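Local atomic coordinates of thioredoxin reductase (Streptomyces clavuligerus, PDB entry 4NTD), a protein that binds FAD and probably acts as a dithiol-disulfide oxidoreductase that forms the disulfide bond of the natural product holomycin. Residues T226-V231 and G239-E244. Sequence-based numbering, arbitrary orientation. Where two conformers were deposited one is given.
Sequences TVKRLV and GVELAE
Lys228 and Arg229 both lie opposite Glu241, forming a classic beta bulge in an antiparallel beta hairpin and bringing two basic side chains to one acid. Glu241 O takes both amides of the bulge: Lys228 N at 2.8 Å and, in a weak bond, Arg229 N at 3.4 Å. Beyond it Glu241 N returns a nearly straight bond to Arg229 O (3.0 Å), and Val231 N bonds to Gly239 O (2.8 Å). In the side-chain conformers described, Arg229 makes a salt bridge on the Glu241 face, NE lying 2.7 Å from Glu241 OE1. NH2 adds a weak bond to the same oxygen; the guanidinium and carboxylate planes are turned 75° apart, and NE meets OE1 from above the carboxylate plane. Arg229 CG sits between backbone N and carbonyl carbon (chi1 74°), and the extended chain beyond it carries the guanidinium across Glu241, while Val231 CG2 covers one guanidinium face over its centre. Lys228 runs alongside Glu241, its NZ 4.2 Å from Glu241 OE2, too far for a salt bridge, though the opposite charges probably attract. The other face is apolar: Val240 presents CG1 to Val227 and CG2 to Leu230 CD2, and Phe201 of strand 198-201 packs on both Val227 and Val240. This hairpin, with strand 247-249 paired to strand 236-242 through Val240-Val248 backbone bonds, forms a three-stranded sheet set beside the parallel sheet containing strand 198-201, away from the glutathione site. The valine packing is tightest where Val227 CG1 meets Val240 CG1 at 3.5 Å, the two side chains crossing at about a right angle.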
ATOM      1  N   THR A 226      -5.687  27.654 -30.045  1.00 29.60           N
ATOM      2  CA  THR A 226      -6.703  26.674 -29.685  1.00 27.82           C
ATOM      3  C   THR A 226      -6.405  25.352 -30.398  1.00 27.89           C
ATOM      4  O   THR A 226      -6.244  25.320 -31.615  1.00 28.61           O
ATOM      5  CB  THR A 226      -8.113  27.171 -30.068  1.00 30.57           C
ATOM      6  OG1 THR A 226      -8.359  28.440 -29.448  1.00 32.77           O
ATOM      7  CG2 THR A 226      -9.190  26.179 -29.634  1.00 33.29           C
ATOM      8  N   VAL A 227      -6.307  24.276 -29.625  1.00 26.06           N
ATOM      9  CA  VAL A 227      -6.120  22.930 -30.153  1.00 24.60           C
ATOM     10  C   VAL A 227      -7.440  22.459 -30.764  1.00 27.29           C
ATOM     11  O   VAL A 227      -8.469  22.459 -30.087  1.00 29.66           O
ATOM     12  CB  VAL A 227      -5.674  21.950 -29.043  1.00 24.07           C
ATOM     13  CG1 VAL A 227      -5.611  20.521 -29.570  1.00 25.39           C
ATOM     14  CG2 VAL A 227      -4.327  22.370 -28.468  1.00 25.15           C
ATOM     15  N   LYS A 228      -7.395  22.062 -32.037  1.00 26.63           N
ATOM     16  CA  LYS A 228      -8.591  21.638 -32.763  0.50 26.50           C
ATOM     17  C   LYS A 228      -8.840  20.135 -32.628  1.00 28.59           C
ATOM     18  O   LYS A 228      -9.966  19.715 -32.367  1.00 30.18           O
ATOM     19  CB  LYS A 228      -8.472  22.022 -34.242  0.50 25.96           C
ATOM     20  CG  LYS A 228      -9.733  21.773 -35.057  0.50 27.56           C
ATOM     21  CD  LYS A 228      -9.533  22.106 -36.526  0.50 34.36           C
ATOM     22  CE  LYS A 228     -10.624  21.477 -37.381  0.50 41.51           C
ATOM     23  NZ  LYS A 228     -10.670  22.045 -38.757  0.50 47.81           N
ATOM     24  N   ARG A 229      -7.792  19.339 -32.829  1.00 27.25           N
ATOM     25  CA  ARG A 229      -7.913  17.880 -32.824  0.50 26.93           C
ATOM     26  C   ARG A 229      -6.559  17.207 -32.643  1.00 27.52           C
ATOM     27  O   ARG A 229      -5.514  17.821 -32.870  1.00 27.01           O
ATOM     28  CB  ARG A 229      -8.540  17.381 -34.138  0.50 29.09           C
ATOM     29  CG  ARG A 229      -7.609  17.438 -35.350  0.50 31.06           C
ATOM     30  CD  ARG A 229      -8.251  16.876 -36.612  0.50 34.23           C
ATOM     31  NE  ARG A 229      -7.448  17.163 -37.800  0.50 35.20           N
ATOM     32  CZ  ARG A 229      -6.854  16.241 -38.554  0.50 34.78           C
ATOM     33  NH1 ARG A 229      -6.975  14.952 -38.262  0.50 36.31           N
ATOM     34  NH2 ARG A 229      -6.142  16.612 -39.610  0.50 34.14           N
ATOM     35  N   LEU A 230      -6.594  15.939 -32.246  1.00 25.58           N
ATOM     36  CA  LEU A 230      -5.421  15.088 -32.300  1.00 25.29           C
ATOM     37  C   LEU A 230      -5.419  14.473 -33.696  1.00 26.83           C
ATOM     38  O   LEU A 230      -6.468  14.066 -34.197  1.00 32.77           O
ATOM     39  CB  LEU A 230      -5.491  13.983 -31.247  1.00 25.36           C
ATOM     40  CG  LEU A 230      -5.604  14.423 -29.788  1.00 26.91           C
ATOM     41  CD1 LEU A 230      -5.584  13.204 -28.880  1.00 27.80           C
ATOM     42  CD2 LEU A 230      -4.496  15.395 -29.410  1.00 26.92           C
ATOM     43  N   VAL A 231      -4.250  14.429 -34.327  1.00 26.55           N
ATOM     44  CA  VAL A 231      -4.114  13.846 -35.661  1.00 29.43           C
ATOM     45  C   VAL A 231      -3.690  12.388 -35.529  1.00 28.92           C
ATOM     46  O   VAL A 231      -2.627  12.092 -34.980  1.00 28.04           O
ATOM     47  CB  VAL A 231      -3.088  14.616 -36.517  1.00 31.94           C
ATOM     48  CG1 VAL A 231      -3.015  14.032 -37.923  1.00 34.25           C
ATOM     49  CG2 VAL A 231      -3.451  16.093 -36.575  1.00 33.03           C
ATOM     50  N   GLY A 239       0.250  13.840 -34.216  1.00 23.79           N
ATOM     51  CA  GLY A 239       0.438  15.201 -33.736  1.00 24.05           C
ATOM     52  C   GLY A 239      -0.826  15.903 -33.287  1.00 23.70           C
ATOM     53  O   GLY A 239      -1.860  15.272 -33.052  1.00 24.55           O
ATOM     54  N   VAL A 240      -0.715  17.222 -33.170  1.00 22.98           N
ATOM     55  CA  VAL A 240      -1.782  18.081 -32.680  1.00 23.36           C
ATOM     56  C   VAL A 240      -2.028  19.170 -33.716  1.00 23.81           C
ATOM     57  O   VAL A 240      -1.084  19.824 -34.161  1.00 26.50           O
ATOM     58  CB  VAL A 240      -1.383  18.728 -31.335  1.00 25.24           C
ATOM     59  CG1 VAL A 240      -2.477  19.655 -30.822  1.00 28.96           C
ATOM     60  CG2 VAL A 240      -1.071  17.651 -30.302  1.00 25.35           C
ATOM     61  N   GLU A 241      -3.288  19.354 -34.105  1.00 21.96           N
ATOM     62  CA  GLU A 241      -3.663  20.405 -35.050  1.00 24.35           C
ATOM     63  C   GLU A 241      -4.273  21.584 -34.299  1.00 24.44           C
ATOM     64  O   GLU A 241      -5.090  21.395 -33.394  1.00 24.91           O
ATOM     65  CB  GLU A 241      -4.650  19.878 -36.093  1.00 25.78           C
ATOM     66  CG  GLU A 241      -5.036  20.909 -37.147  1.00 29.19           C
ATOM     67  CD  GLU A 241      -5.847  20.331 -38.293  1.00 42.27           C
ATOM     68  OE1 GLU A 241      -5.729  19.121 -38.570  1.00 43.54           O
ATOM     69  OE2 GLU A 241      -6.602  21.097 -38.929  1.00 47.16           O
ATOM     70  N   LEU A 242      -3.876  22.794 -34.689  1.00 25.16           N
ATOM     71  CA  LEU A 242      -4.350  24.025 -34.056  1.00 25.42           C
ATOM     72  C   LEU A 242      -5.455  24.685 -34.887  1.00 29.82           C
ATOM     73  O   LEU A 242      -5.680  24.310 -36.037  1.00 32.76           O
ATOM     74  CB  LEU A 242      -3.182  24.993 -33.859  1.00 27.84           C
ATOM     75  CG  LEU A 242      -1.998  24.443 -33.055  1.00 29.32           C
ATOM     76  CD1 LEU A 242      -0.815  25.397 -33.116  1.00 35.64           C
ATOM     77  CD2 LEU A 242      -2.398  24.175 -31.613  1.00 29.91           C
ATOM     78  N   ALA A 243      -6.124  25.675 -34.291  1.00 32.16           N
ATOM     79  CA  ALA A 243      -7.342  26.304 -34.852  1.00 35.95           C
ATOM     80  C   ALA A 243      -7.296  26.673 -36.335  1.00 45.20           C
ATOM     81  O   ALA A 243      -8.278  26.466 -37.051  1.00 49.90           O
ATOM     82  CB  ALA A 243      -7.736  27.523 -34.028  1.00 38.72           C
ATOM     83  N   GLU A 244      -6.174  27.218 -36.794  1.00 46.84           N
ATOM     84  CA  GLU A 244      -6.066  27.664 -38.185  1.00 44.46           C
ATOM     85  C   GLU A 244      -5.121  26.773 -38.997  1.00 43.04           C
ATOM     86  O   GLU A 244      -4.317  27.258 -39.796  1.00 44.17           O
ATOM     87  CB  GLU A 244      -5.641  29.136 -38.236  1.00 47.31           C
ATOM     88  CG  GLU A 244      -6.558  30.075 -37.454  1.00 52.37           C
ATOM     89  CD  GLU A 244      -7.997  30.063 -37.945  1.00 56.29           C
ATOM     90  OE1 GLU A 244      -8.219  29.910 -39.165  1.00 55.53           O
ATOM     91  OE2 GLU A 244      -8.912  30.213 -37.106  1.00 58.45           O
TER